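Local coordinates for tetratricopeptide TPR_2 repeat protein (PDB 5DJS) that binds uridine-5'-diphosphate in the crystal and combines tetratricopeptide repeats with a GT-B fold of glycosyl transferase family 41, at residues G166-E171 with D239-L244; A257-P262 with A278-V283. The protein carries 1 engineered substitution. All coordinates share one frame; numbering follows the deposited sequence.

Contact 1. Residues G166-E171 with D239-L244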
loop_
_atom_site.group_PDB
_atom_site.type_symbol
_atom_site.label_atom_id
_atom_site.label_comp_id
_atom_site.label_asym_id
_atom_site.label_seq_id
_atom_site.Cartn_x
_atom_site.Cartn_y
_atom_site.Cartn_z
ATOM N N GLY A 166 1.349 -13.129 15.918
ATOM C CA GLY A 166 0.280 -13.285 14.937
ATOM C C GLY A 166 0.305 -12.147 13.937
ATOM O O GLY A 166 0.224 -10.977 14.315
ATOM N N TYR A 167 0.434 -12.500 12.665
ATOM C CA TYR A 167 0.432 -11.535 11.554
ATOM C C TYR A 167 -0.933 -11.580 10.870
ATOM O O TYR A 167 -1.325 -12.631 10.343
ATOM C CB TYR A 167 1.563 -11.874 10.562
ATOM C CG TYR A 167 2.929 -11.513 11.100
ATOM C CD1 TYR A 167 3.339 -10.178 11.154
ATOM C CD2 TYR A 167 3.794 -12.487 11.593
ATOM C CE1 TYR A 167 4.575 -9.820 11.663
ATOM C CE2 TYR A 167 5.045 -12.139 12.100
ATOM C CZ TYR A 167 5.427 -10.804 12.132
ATOM O OH TYR A 167 6.644 -10.428 12.641
ATOM N N VAL A 168 -1.658 -10.461 10.894
ATOM C CA VAL A 168 -3.020 -10.404 10.356
ATOM C C VAL A 168 -3.055 -9.499 9.133
ATOM O O VAL A 168 -2.820 -8.292 9.246
ATOM C CB VAL A 168 -4.051 -9.885 11.394
ATOM C CG1 VAL A 168 -5.467 -10.213 10.928
ATOM C CG2 VAL A 168 -3.800 -10.475 12.784
ATOM N N SER A 169 -3.370 -10.080 7.973
ATOM C CA SER A 169 -3.435 -9.324 6.725
ATOM C C SER A 169 -4.298 -9.999 5.691
ATOM O O SER A 169 -4.407 -11.220 5.662
ATOM C CB SER A 169 -2.044 -9.165 6.126
ATOM O OG SER A 169 -2.073 -8.250 5.046
ATOM N N GLY A 170 -4.894 -9.184 4.829
ATOM C CA GLY A 170 -5.625 -9.662 3.658
ATOM C C GLY A 170 -4.871 -9.484 2.361
ATOM O O GLY A 170 -5.466 -9.590 1.289
ATOM N N GLU A 171 -3.570 -9.201 2.439
ATOM C CA GLU A 171 -2.727 -9.255 1.250
ATOM C C GLU A 171 -1.419 -10.051 1.487
ATOM O O GLU A 171 -0.313 -9.620 1.129
ATOM C CB GLU A 171 -2.524 -7.854 0.668
ATOM C CG GLU A 171 -2.069 -6.825 1.674
ATOM C CD GLU A 171 -3.201 -6.031 2.315
ATOM O OE1 GLU A 171 -4.394 -6.321 2.076
ATOM O OE2 GLU A 171 -2.874 -5.084 3.067
ATOM N N ASP A 239 0.536 -13.404 21.853
ATOM C CA ASP A 239 1.086 -12.358 22.739
ATOM C C ASP A 239 1.241 -11.026 22.028
ATOM O O ASP A 239 1.031 -9.972 22.626
ATOM C CB ASP A 239 2.446 -12.791 23.277
ATOM C CG ASP A 239 2.365 -14.087 24.048
ATOM O OD1 ASP A 239 1.798 -14.086 25.164
ATOM O OD2 ASP A 239 2.847 -15.114 23.532
ATOM N N ILE A 240 1.652 -11.090 20.763
ATOM C CA ILE A 240 1.860 -9.913 19.932
ATOM C C ILE A 240 1.095 -10.130 18.637
ATOM O O ILE A 240 1.406 -11.055 17.885
ATOM C CB ILE A 240 3.361 -9.696 19.654
ATOM C CG1 ILE A 240 4.103 -9.488 20.982
ATOM C CG2 ILE A 240 3.565 -8.497 18.732
ATOM C CD1 ILE A 240 5.605 -9.365 20.880
ATOM N N LEU A 241 0.084 -9.299 18.392
ATOM C CA LEU A 241 -0.700 -9.385 17.159
ATOM C C LEU A 241 -0.301 -8.207 16.301
ATOM O O LEU A 241 -0.232 -7.079 16.801
ATOM C CB LEU A 241 -2.190 -9.356 17.459
ATOM C CG LEU A 241 -3.113 -9.843 16.340
ATOM C CD1 LEU A 241 -3.003 -11.342 16.119
ATOM C CD2 LEU A 241 -4.559 -9.472 16.670
ATOM N N VAL A 242 -0.024 -8.472 15.024
ATOM C CA VAL A 242 0.502 -7.455 14.111
ATOM C C VAL A 242 -0.451 -7.228 12.944
ATOM O O VAL A 242 -0.812 -8.164 12.217
ATOM C CB VAL A 242 1.901 -7.818 13.566
ATOM C CG1 VAL A 242 2.521 -6.628 12.841
ATOM C CG2 VAL A 242 2.823 -8.249 14.702
ATOM N N ASP A 243 -0.866 -5.970 12.802
ATOM C CA ASP A 243 -1.663 -5.510 11.667
ATOM C C ASP A 243 -0.721 -5.182 10.526
ATOM O O ASP A 243 -0.016 -4.176 10.571
ATOM C CB ASP A 243 -2.454 -4.255 12.032
ATOM C CG ASP A 243 -3.034 -3.557 10.816
ATOM O OD1 ASP A 243 -3.601 -4.263 9.937
ATOM O OD2 ASP A 243 -2.902 -2.309 10.745
ATOM N N LEU A 244 -0.735 -6.027 9.513
ATOM C CA LEU A 244 0.061 -5.816 8.318
ATOM C C LEU A 244 -0.662 -5.009 7.245
ATOM O O LEU A 244 0.006 -4.429 6.394
ATOM C CB LEU A 244 0.499 -7.164 7.730
ATOM C CG LEU A 244 1.905 -7.718 8.005
ATOM C CD1 LEU A 244 2.538 -7.263 9.307
ATOM C CD2 LEU A 244 1.822 -9.234 7.951
HETATM O O HOH W 1 -5.162 -6.413 9.720
#
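Y167 and V242 lie side by side and point the same way from two neighbouring parallel strands. The closest atoms of their side chains are Y167 CD1 and V242 CB, 3.7 Å apart. L244 reaches the same ring from further along its chain. Its CD1 comes to the ring edge, near the ring plane, 3.5 Å from Y167 CD1. Its CD2 sits 3.7 Å from Y167 CB, at the base of the tyrosine. The Y167 ring stands on the backbone N side of its residue, with CG anti to the carbonyl carbon (chi1 -74°). The phenol oxygen lies beyond the contact and is hydrogen-bonded to Y512 and H188. Helices 479-521 and 176-187 pack on this face.

On the other face V168 and L241 cross at an angle. V168 CG2 rests 3.5 Å from L241 CD1, and F256 of helix 253-257 packs on both residues. L241 holds CG anti to its backbone N (chi1 -163°), and its end bends over toward V168.

The two strands, 163-169 and 240-243, are neighbours in a six-stranded parallel sheet of one Rossmann-like half of the GT-B fold. Backbone bonds run alternately between them: G166 N to I240 O, V242 N to G166 O, and V168 N to V242 O at 2.8 Å. The last is L244 N to V168 O at 3.1 Å.

The V168 carbonyl takes a second bond from a water, which also donates to D243 OD1 at 2.7 Å. D243 OD2 is bonded to T266 on the next strand. S169 CB meets L244 CB at 3.6 Å. S169 OG accepts from E171 N in an ST turn and also bonds to S245.

Contact 2. Residues A257-P262 with A278-V283; sequences ARRPAP and AMDYLV
The loop between helix 253-257 and strand 263-266 meets the lead-in to strand 281-285 at the N-terminal ends of two adjacent strands of the parallel sheet of the GT-B fold. R259 is the first residue after the helix to leave helical backbone angles, and its phi is positive. Its side chain runs extended from CG to NE and brings the guanidinium to the second segment. There R259 NH2 donates to D280 OD1 at 3.1 Å, with an N-H...O angle of 146°. This is a salt bridge made through a single nitrogen.

The guanidinium and carboxylate planes are only 3° apart. They are nevertheless stepped, since D280 OD1 lies 24° out of the guanidinium plane. The nitrogen meets that oxygen nearly along its C-O axis.

A278 approaches the same arginine from another direction. Its CA lies over one face of the guanidinium, offset toward the rim, and is 3.7 Å from R259 NH2. Its CB points toward the first segment and packs 3.6 Å from A257 O.

The other ends of the ion pair have partners outside these segments. R259 NH1 donates to P149 O. Q264 on strand 263-266 gives its backbone N to D280 OD2 and its side-chain NE2 to A278 O. The D280 carboxylate thus divides its oxygens between a charged side chain and a backbone amide. Both interactions would favour its ionised form. The salt bridge ties the helix-to-strand loop, and the Q264 bond ties strand 263-266, to the start of strand 281-285.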
loop_
_atom_site.group_PDB
_atom_site.type_symbol
_atom_site.label_atom_id
_atom_site.label_comp_id
_atom_site.label_asym_id
_atom_site.label_seq_id
_atom_site.Cartn_x
_atom_site.Cartn_y
_atom_site.Cartn_z
ATOM N N ALA A 257 -9.598 -4.046 17.681
ATOM C CA ALA A 257 -10.304 -3.102 18.532
ATOM C C ALA A 257 -10.671 -3.694 19.889
ATOM O O ALA A 257 -10.700 -2.972 20.875
ATOM C CB ALA A 257 -11.550 -2.585 17.823
ATOM N N ARG A 258 -10.923 -5.005 19.930
ATOM C CA ARG A 258 -11.312 -5.707 21.165
ATOM C C ARG A 258 -10.155 -6.100 22.103
ATOM O O ARG A 258 -10.411 -6.620 23.186
ATOM C CB ARG A 258 -12.150 -6.941 20.810
ATOM C CG ARG A 258 -13.633 -6.645 20.725
ATOM C CD ARG A 258 -14.370 -7.682 19.894
ATOM N NE ARG A 258 -14.629 -7.147 18.560
ATOM C CZ ARG A 258 -15.810 -7.117 17.939
ATOM N NH1 ARG A 258 -16.910 -7.639 18.490
ATOM N NH2 ARG A 258 -15.884 -6.573 16.723
ATOM N N ARG A 259 -8.909 -5.818 21.709
ATOM C CA ARG A 259 -7.698 -6.245 22.434
ATOM C C ARG A 259 -7.611 -7.755 22.706
ATOM O O ARG A 259 -7.463 -8.157 23.853
ATOM C CB ARG A 259 -7.520 -5.467 23.754
ATOM C CG ARG A 259 -7.169 -4.014 23.559
ATOM C CD ARG A 259 -6.375 -3.462 24.720
ATOM N NE ARG A 259 -5.484 -2.392 24.265
ATOM C CZ ARG A 259 -5.591 -1.095 24.560
ATOM N NH1 ARG A 259 -6.562 -0.623 25.345
ATOM N NH2 ARG A 259 -4.692 -0.245 24.069
ATOM N N PRO A 260 -7.682 -8.597 21.654
ATOM C CA PRO A 260 -7.506 -10.046 21.867
ATOM C C PRO A 260 -6.097 -10.444 22.315
ATOM O O PRO A 260 -5.909 -11.546 22.851
ATOM C CB PRO A 260 -7.837 -10.648 20.495
ATOM C CG PRO A 260 -7.623 -9.531 19.535
ATOM C CD PRO A 260 -8.060 -8.304 20.266
ATOM N N ALA A 261 -5.125 -9.561 22.071
ATOM C CA ALA A 261 -3.752 -9.746 22.509
ATOM C C ALA A 261 -3.303 -8.532 23.324
ATOM O O ALA A 261 -3.746 -7.402 23.053
ATOM C CB ALA A 261 -2.845 -9.926 21.306
ATOM N N PRO A 262 -2.416 -8.751 24.313
ATOM C CA PRO A 262 -1.892 -7.666 25.159
ATOM C C PRO A 262 -0.892 -6.699 24.500
ATOM O O PRO A 262 -0.634 -5.610 25.032
ATOM C CB PRO A 262 -1.174 -8.421 26.261
ATOM C CG PRO A 262 -0.739 -9.694 25.625
ATOM C CD PRO A 262 -1.835 -10.061 24.676
ATOM N N ALA A 278 -6.853 1.008 20.799
ATOM C CA ALA A 278 -6.495 -0.421 20.840
ATOM C C ALA A 278 -5.148 -0.805 20.208
ATOM O O ALA A 278 -4.606 -1.875 20.523
ATOM C CB ALA A 278 -7.596 -1.253 20.201
ATOM N N MET A 279 -4.620 0.031 19.313
ATOM C CA MET A 279 -3.297 -0.213 18.738
ATOM C C MET A 279 -2.231 0.416 19.641
ATOM O O MET A 279 -2.214 1.627 19.868
ATOM C CB MET A 279 -3.218 0.333 17.318
ATOM C CG MET A 279 -2.094 -0.259 16.481
ATOM S SD MET A 279 -2.259 -2.022 16.096
ATOM C CE MET A 279 -3.743 -2.055 15.085
ATOM N N ASP A 280 -1.343 -0.424 20.162
ATOM C CA ASP A 280 -0.374 -0.001 21.171
ATOM C C ASP A 280 0.827 0.612 20.494
ATOM O O ASP A 280 1.267 1.692 20.881
ATOM C CB ASP A 280 0.079 -1.183 22.052
ATOM C CG ASP A 280 -1.085 -1.959 22.676
ATOM O OD1 ASP A 280 -1.902 -1.338 23.400
ATOM O OD2 ASP A 280 -1.167 -3.195 22.443
ATOM N N TYR A 281 1.351 -0.086 19.483
ATOM C CA TYR A 281 2.588 0.316 18.790
ATOM C C TYR A 281 2.449 0.447 17.272
ATOM O O TYR A 281 1.681 -0.272 16.641
ATOM C CB TYR A 281 3.699 -0.684 19.110
ATOM C CG TYR A 281 4.023 -0.711 20.580
ATOM C CD1 TYR A 281 4.873 0.243 21.136
ATOM C CD2 TYR A 281 3.457 -1.664 21.419
ATOM C CE1 TYR A 281 5.174 0.235 22.485
ATOM C CE2 TYR A 281 3.744 -1.680 22.775
ATOM C CZ TYR A 281 4.606 -0.729 23.300
ATOM O OH TYR A 281 4.898 -0.739 24.634
ATOM N N LEU A 282 3.195 1.390 16.711
ATOM C CA LEU A 282 3.432 1.472 15.280
ATOM C C LEU A 282 4.950 1.380 15.076
ATOM O O LEU A 282 5.690 2.211 15.608
ATOM C CB LEU A 282 2.879 2.788 14.737
ATOM C CG LEU A 282 2.945 2.993 13.214
ATOM C CD1 LEU A 282 1.781 3.839 12.707
ATOM C CD2 LEU A 282 4.261 3.623 12.788
ATOM N N VAL A 283 5.408 0.381 14.322
ATOM C CA VAL A 283 6.855 0.155 14.070
ATOM C C VAL A 283 7.372 0.898 12.814
ATOM O O VAL A 283 7.112 0.480 11.678
ATOM C CB VAL A 283 7.165 -1.353 13.927
ATOM C CG1 VAL A 283 8.641 -1.589 13.645
ATOM C CG2 VAL A 283 6.757 -2.101 15.183
#

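Contact 1 is fully buried in the sheet, whereas contact 2 is only partly buried, in the loops where its strands begin. Both serve the same parallel sheet. Contact 1 joins strands 163-169 and 240-243, and contact 2 joins the approaches to strands 263-266 and 281-285, further across it. Main-chain hydrogen bonds and apolar side chains hold the first; one salt bridge and an alanine hold the second. The two touch directly: L241 CB packs 3.9 Å from A261 CB, and D243 CB lies 4.0 Å from M279 CE. Helix 253-257 lies near both: it packs on contact 1, and the loop that follows it enters contact 2.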